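Local atomic coordinates of SusD homolog (Bacteroides thetaiotaomicron VPI-5482, PDB entry 3IV0), a protein that probably binds glycans at the bacterial outer membrane for uptake, although its own ligand is not established. Residues Asp432-Thr436 / Gly437-Asn441. Residues are numbered along the deposited sequence; the frame is centred on the assembly and turned at random.
Sequences DLVRT and GKVYN
Val439 N donates to Leu433 O (3.0 Å) and Gly437 N to Val434 O (3.1 Å), and the turn they close brings Gly437 O over the centre of the Tyr440 ring, 3.1 Å above its plane. On the helix, the guanidinium of Arg435 grips Asp432 side-on, NE and NH2 both reaching OD1 from the same face of the carboxylate, with NE 3.0 Å from OD1. Glu376 forms a salt bridge with Arg435 NH1, and Arg419 one with Asp432 OD2.

Gly437, the first residue to leave helical phi/psi, has phi 75°, as glycine at the C' position after a helix commonly does; here it follows helix 429-436 of this SusD-family protein. With chi1 of Thr436 at 61°, its OG1 lies between its own backbone N and carbonyl carbon, where it donates to Asp432 O (2.7 Å) and weakly accepts from Lys438 N (3.3 Å). Thr436 N meets Asp432 O from the opposite face, giving that oxygen two donors. A valine here would probably leave Asp432 O with one of these donors and Lys438 N without its weak acceptor.

The Lys438 chain runs past Thr436 OG1, then bends at its last torsion; a water links NZ to Thr436 O, and Tyr444 and Phe416 offer cation-pi contacts. Leu433 CB packs 3.7 Å from Val439 CB, while the Leu433 side chain crosses that of Lys438 at about a right angle, CD2 lying 3.8 Å from Lys438 CB.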
loop_
_atom_site.group_PDB
_atom_site.type_symbol
_atom_site.label_atom_id
_atom_site.label_comp_id
_atom_site.label_asym_id
_atom_site.label_seq_id
_atom_site.Cartn_x
_atom_site.Cartn_y
_atom_site.Cartn_z
ATOM N N ASP A 432 6.696 5.594 2.277
ATOM C CA ASP A 432 7.848 6.073 1.487
ATOM C C ASP A 432 8.725 6.980 2.341
ATOM O O ASP A 432 9.952 6.923 2.270
ATOM C CB ASP A 432 7.361 6.821 0.257
ATOM C CG ASP A 432 6.914 5.906 -0.865
ATOM O OD1 ASP A 432 7.141 4.675 -0.815
ATOM O OD2 ASP A 432 6.468 6.472 -1.890
ATOM N N LEU A 433 8.097 7.851 3.126
ATOM C CA LEU A 433 8.888 8.693 3.991
ATOM C C LEU A 433 9.693 7.896 4.978
ATOM O O LEU A 433 10.850 8.254 5.293
ATOM C CB LEU A 433 8.000 9.690 4.729
ATOM C CG LEU A 433 7.364 10.806 3.914
ATOM C CD1 LEU A 433 6.432 11.586 4.836
ATOM C CD2 LEU A 433 8.413 11.748 3.355
ATOM N N VAL A 434 9.110 6.848 5.557
ATOM C CA VAL A 434 9.851 6.071 6.536
ATOM C C VAL A 434 11.034 5.323 5.900
ATOM O O VAL A 434 12.154 5.385 6.411
ATOM C CB VAL A 434 8.921 5.085 7.284
ATOM C CG1 VAL A 434 9.705 4.072 8.126
ATOM C CG2 VAL A 434 7.899 5.860 8.150
ATOM N N ARG A 435 10.788 4.623 4.787
ATOM C CA ARG A 435 11.823 3.765 4.232
ATOM C C ARG A 435 12.946 4.575 3.593
ATOM O O ARG A 435 14.001 4.037 3.352
ATOM C CB ARG A 435 11.245 2.767 3.204
ATOM C CG ARG A 435 10.698 3.461 1.972
ATOM C CD ARG A 435 10.129 2.492 0.945
ATOM N NE ARG A 435 9.718 3.191 -0.262
ATOM C CZ ARG A 435 10.555 3.655 -1.184
ATOM N NH1 ARG A 435 11.848 3.509 -1.053
ATOM N NH2 ARG A 435 10.078 4.265 -2.243
ATOM N N THR A 436 12.702 5.839 3.287
ATOM C CA THR A 436 13.751 6.707 2.724
ATOM C C THR A 436 14.399 7.548 3.819
ATOM O O THR A 436 15.360 8.289 3.531
ATOM C CB THR A 436 13.174 7.661 1.647
ATOM O OG1 THR A 436 12.171 8.491 2.261
ATOM C CG2 THR A 436 12.638 6.892 0.441
ATOM N N GLY A 437 13.904 7.516 5.050
ATOM C CA GLY A 437 14.417 8.405 6.096
ATOM C C GLY A 437 13.937 9.849 5.935
ATOM O O GLY A 437 14.305 10.742 6.711
ATOM N N LYS A 438 13.079 10.113 4.992
ATOM C CA LYS A 438 12.652 11.471 4.737
ATOM C C LYS A 438 11.613 11.933 5.746
ATOM O O LYS A 438 11.308 13.118 5.801
ATOM C CB LYS A 438 12.168 11.649 3.290
ATOM C CG LYS A 438 13.332 11.667 2.310
ATOM C CD LYS A 438 12.889 11.659 0.874
ATOM C CE LYS A 438 13.995 12.107 -0.064
ATOM N NZ LYS A 438 15.060 11.122 -0.303
ATOM N N VAL A 439 11.067 11.010 6.544
ATOM C CA VAL A 439 10.060 11.324 7.545
ATOM C C VAL A 439 10.582 12.256 8.625
ATOM O O VAL A 439 9.778 12.909 9.323
ATOM C CB VAL A 439 9.425 10.052 8.150
ATOM C CG1 VAL A 439 10.336 9.337 9.172
ATOM C CG2 VAL A 439 8.025 10.360 8.778
ATOM N N TYR A 440 11.908 12.330 8.770
ATOM C CA TYR A 440 12.488 13.241 9.766
ATOM C C TYR A 440 13.230 14.384 9.094
ATOM O O TYR A 440 14.031 15.059 9.751
ATOM C CB TYR A 440 13.381 12.481 10.760
ATOM C CG TYR A 440 14.425 11.614 10.148
ATOM C CD1 TYR A 440 15.581 12.181 9.594
ATOM C CD2 TYR A 440 14.293 10.237 10.128
ATOM C CE1 TYR A 440 16.530 11.410 9.045
ATOM C CE2 TYR A 440 15.260 9.436 9.570
ATOM C CZ TYR A 440 16.400 10.046 9.045
ATOM O OH TYR A 440 17.384 9.309 8.451
ATOM N N ASN A 441 12.909 14.682 7.835
ATOM C CA ASN A 441 13.574 15.729 7.072
ATOM C C ASN A 441 12.549 16.739 6.579
ATOM O O ASN A 441 11.719 16.435 5.734
ATOM C CB ASN A 441 14.339 15.087 5.904
ATOM C CG ASN A 441 15.271 16.047 5.213
ATOM O OD1 ASN A 441 15.008 17.250 5.142
ATOM N ND2 ASN A 441 16.345 15.499 4.645
HETATM O O HOH W 1 16.570 9.073 1.253
#